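Local coordinates for glycine betaine/carnitine/choline ABC transporter (Staphylococcus aureus subsp. aureus Mu50, PDB 3O66), which probably binds quaternary ammonium compounds such as glycine betaine, carnitine or choline as the substrate-binding component of an ABC importer, at residues E81-A93 / D213-V225. Residues are numbered along the deposited sequence; the frame is centred on the assembly and turned at random.
Sequences EAPIKDPKKAMIA and DKQFFPPYAASAV
Lys85 reaches from the loop before helix 87-102 to Gln215 and Phe216, in the segment that returns from one lobe of a periplasmic-binding-protein fold to strand 222-227 of the other. Its side chain bends at chi2 (-56°) and again at chi4, carrying NZ to two successive carbonyls. Lys85 NZ donates to Gln215 O in the carbonyl plane (2.8 Å) and to Phe216 O from above its plane (3.2 Å). Lys85 CD lies beside Pro218, 4.0 Å from Pro218 CA. Gln215, extended beyond CG, runs past the Lys85 backbone and crosses the Pro87 ring at about a right angle, Gln215 NE2 lying 3.6 Å from Pro87 CD. A water links NE2 to OD1 of Asp86, the N-cap of helix 87-102; Asp86 OD2 accepts from Lys89 N. A second water donates to both Lys85 O and Phe217 O. Pro219 packs against the first turn of the helix, its CG on Ala90 CB and its CD against the carbonyl oxygens of Ile84 and Lys85. The next residue after Ala90, selenomethionine Met91, leaves with CG anti to the backbone N (chi1 -177°), then bends so that Met91 CE meets Ala221 CB at 3.9 Å and Ser223 OG, itself hydrogen-bonded to Phe107 O, at 3.4 Å.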
loop_
_atom_site.group_PDB
_atom_site.type_symbol
_atom_site.label_atom_id
_atom_site.label_comp_id
_atom_site.label_asym_id
_atom_site.label_seq_id
_atom_site.Cartn_x
_atom_site.Cartn_y
_atom_site.Cartn_z
ATOM N N GLU A 81 -0.018 18.326 -6.109
ATOM C CA GLU A 81 -1.243 18.510 -6.903
ATOM C C GLU A 81 -2.471 18.265 -6.030
ATOM O O GLU A 81 -2.356 17.787 -4.907
ATOM C CB GLU A 81 -1.271 17.579 -8.134
ATOM C CG GLU A 81 -0.123 17.770 -9.151
ATOM C CD GLU A 81 -0.217 19.071 -9.975
ATOM O OE1 GLU A 81 -1.184 19.849 -9.808
ATOM O OE2 GLU A 81 0.683 19.315 -10.806
ATOM N N ALA A 82 -3.645 18.608 -6.554
ATOM C CA ALA A 82 -4.901 18.315 -5.882
ATOM C C ALA A 82 -5.189 16.802 -5.934
ATOM O O ALA A 82 -4.813 16.133 -6.893
ATOM C CB ALA A 82 -6.027 19.114 -6.539
ATOM N N PRO A 83 -5.845 16.244 -4.887
ATOM C CA PRO A 83 -6.208 14.820 -4.948
ATOM C C PRO A 83 -7.213 14.544 -6.069
ATOM O O PRO A 83 -8.060 15.391 -6.355
ATOM C CB PRO A 83 -6.881 14.568 -3.586
ATOM C CG PRO A 83 -7.225 15.911 -3.054
ATOM C CD PRO A 83 -6.203 16.851 -3.595
ATOM N N ILE A 84 -7.109 13.378 -6.700
ATOM C CA ILE A 84 -8.091 12.937 -7.703
ATOM C C ILE A 84 -8.779 11.676 -7.153
ATOM O O ILE A 84 -8.095 10.750 -6.743
ATOM C CB ILE A 84 -7.411 12.650 -9.084
ATOM C CG1 ILE A 84 -6.915 13.971 -9.719
ATOM C CG2 ILE A 84 -8.384 11.905 -10.023
ATOM C CD1 ILE A 84 -6.069 13.813 -10.987
ATOM N N LYS A 85 -10.114 11.634 -7.133
ATOM C CA LYS A 85 -10.808 10.443 -6.577
ATOM C C LYS A 85 -10.852 9.230 -7.503
ATOM O O LYS A 85 -10.763 8.103 -7.017
ATOM C CB LYS A 85 -12.240 10.761 -6.087
ATOM C CG LYS A 85 -12.343 11.829 -4.977
ATOM C CD LYS A 85 -11.473 11.446 -3.761
ATOM C CE LYS A 85 -11.769 12.301 -2.531
ATOM N NZ LYS A 85 -13.188 12.167 -2.100
ATOM N N ASP A 86 -11.036 9.453 -8.813
ATOM C CA ASP A 86 -11.143 8.353 -9.777
ATOM C C ASP A 86 -9.823 7.569 -9.868
ATOM O O ASP A 86 -8.769 8.173 -10.070
ATOM C CB ASP A 86 -11.493 8.897 -11.176
ATOM C CG ASP A 86 -11.569 7.790 -12.226
ATOM O OD1 ASP A 86 -12.485 6.944 -12.121
ATOM O OD2 ASP A 86 -10.725 7.755 -13.151
ATOM N N PRO A 87 -9.877 6.226 -9.783
ATOM C CA PRO A 87 -8.611 5.468 -9.810
ATOM C C PRO A 87 -7.755 5.673 -11.083
ATOM O O PRO A 87 -6.558 6.044 -10.977
ATOM C CB PRO A 87 -9.071 4.016 -9.632
ATOM C CG PRO A 87 -10.343 4.128 -8.842
ATOM C CD PRO A 87 -11.011 5.381 -9.339
ATOM N N LYS A 88 -8.356 5.466 -12.257
ATOM C CA LYS A 88 -7.637 5.644 -13.512
ATOM C C LYS A 88 -7.045 7.043 -13.711
ATOM O O LYS A 88 -5.888 7.164 -14.093
ATOM C CB LYS A 88 -8.475 5.240 -14.717
ATOM C CG LYS A 88 -8.712 3.723 -14.864
ATOM C CD LYS A 88 -9.348 3.369 -16.241
ATOM C CE LYS A 88 -10.714 4.044 -16.471
ATOM N NZ LYS A 88 -11.754 3.728 -15.426
ATOM N N LYS A 89 -7.825 8.090 -13.463
ATOM C CA LYS A 89 -7.345 9.471 -13.690
ATOM C C LYS A 89 -6.294 9.891 -12.643
ATOM O O LYS A 89 -5.395 10.680 -12.950
ATOM C CB LYS A 89 -8.511 10.455 -13.691
ATOM C CG LYS A 89 -9.400 10.380 -14.936
ATOM C CD LYS A 89 -10.433 11.510 -14.876
ATOM C CE LYS A 89 -11.815 11.053 -15.270
ATOM N NZ LYS A 89 -12.271 11.639 -16.563
ATOM N N ALA A 90 -6.415 9.367 -11.419
ATOM C CA ALA A 90 -5.400 9.608 -10.393
ATOM C C ALA A 90 -4.072 8.994 -10.808
ATOM O O ALA A 90 -3.012 9.596 -10.588
ATOM C CB ALA A 90 -5.834 9.033 -9.011
HETATM N N MSE A 91 -4.112 7.791 -11.375
HETATM C CA MSE A 91 -2.863 7.111 -11.757
HETATM C C MSE A 91 -2.214 7.811 -12.955
HETATM O O MSE A 91 -1.001 8.009 -12.987
HETATM C CB MSE A 91 -3.065 5.614 -12.039
HETATM C CG MSE A 91 -1.738 4.880 -12.379
HETATM SE SE MSE A 91 -0.366 5.087 -10.976
HETATM C CE MSE A 91 -0.751 3.423 -10.078
ATOM N N ILE A 92 -3.026 8.174 -13.940
ATOM C CA ILE A 92 -2.527 8.923 -15.091
ATOM C C ILE A 92 -1.853 10.243 -14.655
ATOM O O ILE A 92 -0.752 10.581 -15.129
ATOM C CB ILE A 92 -3.653 9.187 -16.131
ATOM C CG1 ILE A 92 -4.027 7.875 -16.840
ATOM C CG2 ILE A 92 -3.212 10.263 -17.165
ATOM C CD1 ILE A 92 -5.378 7.911 -17.587
ATOM N N ALA A 93 -2.516 10.998 -13.782
ATOM C CA ALA A 93 -1.946 12.255 -13.265
ATOM C C ALA A 93 -0.626 11.994 -12.531
ATOM O O ALA A 93 0.308 12.760 -12.659
ATOM C CB ALA A 93 -2.928 12.963 -12.330
ATOM N N ASP A 213 -17.579 2.843 -1.438
ATOM C CA ASP A 213 -18.443 3.013 -2.611
ATOM C C ASP A 213 -18.630 4.472 -3.031
ATOM O O ASP A 213 -18.953 4.737 -4.191
ATOM C CB ASP A 213 -19.814 2.373 -2.363
ATOM C CG ASP A 213 -20.481 2.907 -1.093
ATOM O OD1 ASP A 213 -20.109 2.447 0.012
ATOM O OD2 ASP A 213 -21.363 3.803 -1.204
ATOM N N LYS A 214 -18.429 5.410 -2.102
ATOM C CA LYS A 214 -18.521 6.840 -2.418
ATOM C C LYS A 214 -17.160 7.504 -2.708
ATOM O O LYS A 214 -17.100 8.707 -2.965
ATOM C CB LYS A 214 -19.267 7.599 -1.306
ATOM C CG LYS A 214 -20.755 7.258 -1.246
ATOM C CD LYS A 214 -21.491 8.162 -0.284
ATOM C CE LYS A 214 -22.992 7.964 -0.403
ATOM N NZ LYS A 214 -23.650 9.306 -0.555
ATOM N N GLN A 215 -16.078 6.711 -2.690
ATOM C CA GLN A 215 -14.712 7.224 -2.900
ATOM C C GLN A 215 -14.400 8.429 -2.010
ATOM O O GLN A 215 -13.898 9.471 -2.494
ATOM C CB GLN A 215 -14.436 7.569 -4.380
ATOM C CG GLN A 215 -14.657 6.414 -5.335
ATOM C CD GLN A 215 -14.490 6.793 -6.811
ATOM O OE1 GLN A 215 -14.736 7.943 -7.230
ATOM N NE2 GLN A 215 -14.082 5.814 -7.609
ATOM N N PHE A 216 -14.729 8.304 -0.731
ATOM C CA PHE A 216 -14.373 9.305 0.251
ATOM C C PHE A 216 -12.857 9.409 0.331
ATOM O O PHE A 216 -12.337 10.503 0.486
ATOM C CB PHE A 216 -14.948 8.948 1.623
ATOM C CG PHE A 216 -14.495 9.868 2.719
ATOM C CD1 PHE A 216 -14.986 11.167 2.806
ATOM C CD2 PHE A 216 -13.557 9.442 3.646
ATOM C CE1 PHE A 216 -14.545 12.043 3.816
ATOM C CE2 PHE A 216 -13.118 10.293 4.657
ATOM C CZ PHE A 216 -13.616 11.606 4.745
ATOM N N PHE A 217 -12.163 8.267 0.233
ATOM C CA PHE A 217 -10.711 8.275 0.187
ATOM C C PHE A 217 -10.179 8.268 -1.231
ATOM O O PHE A 217 -10.768 7.630 -2.128
ATOM C CB PHE A 217 -10.115 7.076 0.918
ATOM C CG PHE A 217 -10.511 6.974 2.375
ATOM C CD1 PHE A 217 -10.018 7.885 3.314
ATOM C CD2 PHE A 217 -11.323 5.921 2.816
ATOM C CE1 PHE A 217 -10.366 7.765 4.684
ATOM C CE2 PHE A 217 -11.692 5.809 4.174
ATOM C CZ PHE A 217 -11.200 6.730 5.098
ATOM N N PRO A 218 -9.047 8.955 -1.452
ATOM C CA PRO A 218 -8.502 8.906 -2.796
ATOM C C PRO A 218 -7.753 7.578 -2.950
ATOM O O PRO A 218 -7.548 6.885 -1.952
ATOM C CB PRO A 218 -7.557 10.117 -2.838
ATOM C CG PRO A 218 -7.134 10.296 -1.390
ATOM C CD PRO A 218 -8.325 9.902 -0.576
ATOM N N PRO A 219 -7.374 7.214 -4.186
ATOM C CA PRO A 219 -6.638 5.951 -4.384
ATOM C C PRO A 219 -5.245 5.999 -3.792
ATOM O O PRO A 219 -4.599 7.059 -3.766
ATOM C CB PRO A 219 -6.505 5.822 -5.907
ATOM C CG PRO A 219 -7.307 6.931 -6.490
ATOM C CD PRO A 219 -7.680 7.914 -5.446
ATOM N N TYR A 220 -4.801 4.844 -3.329
ATOM C CA TYR A 220 -3.444 4.665 -2.882
ATOM C C TYR A 220 -2.931 3.373 -3.515
ATOM O O TYR A 220 -2.442 2.452 -2.828
ATOM C CB TYR A 220 -3.430 4.583 -1.347
ATOM C CG TYR A 220 -3.743 5.913 -0.705
ATOM C CD1 TYR A 220 -5.053 6.241 -0.332
ATOM C CD2 TYR A 220 -2.745 6.851 -0.512
ATOM C CE1 TYR A 220 -5.346 7.479 0.268
ATOM C CE2 TYR A 220 -3.012 8.090 0.083
ATOM C CZ TYR A 220 -4.313 8.396 0.463
ATOM O OH TYR A 220 -4.577 9.595 1.041
ATOM N N ALA A 221 -3.058 3.307 -4.836
ATOM C CA ALA A 221 -2.496 2.183 -5.588
ATOM C C ALA A 221 -0.965 2.174 -5.398
ATOM O O ALA A 221 -0.332 3.202 -5.447
ATOM C CB ALA A 221 -2.853 2.309 -7.047
ATOM N N ALA A 222 -0.409 0.995 -5.173
ATOM C CA ALA A 222 1.026 0.817 -4.912
ATOM C C ALA A 222 1.773 0.429 -6.183
ATOM O O ALA A 222 1.309 -0.474 -6.932
ATOM C CB ALA A 222 1.212 -0.286 -3.857
ATOM N N SER A 223 2.930 1.077 -6.403
ATOM C CA SER A 223 3.777 0.817 -7.580
ATOM C C SER A 223 5.227 1.001 -7.223
ATOM O O SER A 223 5.529 1.682 -6.238
ATOM C CB SER A 223 3.498 1.829 -8.698
ATOM O OG SER A 223 2.144 1.840 -9.131
ATOM N N ALA A 224 6.112 0.429 -8.052
ATOM C CA ALA A 224 7.522 0.776 -8.057
ATOM C C ALA A 224 7.704 2.159 -8.704
ATOM O O ALA A 224 6.886 2.546 -9.508
ATOM C CB ALA A 224 8.269 -0.242 -8.879
ATOM N N VAL A 225 8.771 2.874 -8.325
ATOM C CA VAL A 225 9.290 4.057 -9.053
ATOM C C VAL A 225 10.767 3.813 -9.365
ATOM O O VAL A 225 11.496 3.257 -8.550
ATOM C CB VAL A 225 9.102 5.344 -8.221
ATOM C CG1 VAL A 225 9.769 6.615 -8.921
ATOM C CG2 VAL A 225 7.605 5.572 -7.947
HETATM O O HOH W 1 -10.887 6.656 -4.512
HETATM O O HOH W 2 -14.373 6.659 -10.342
#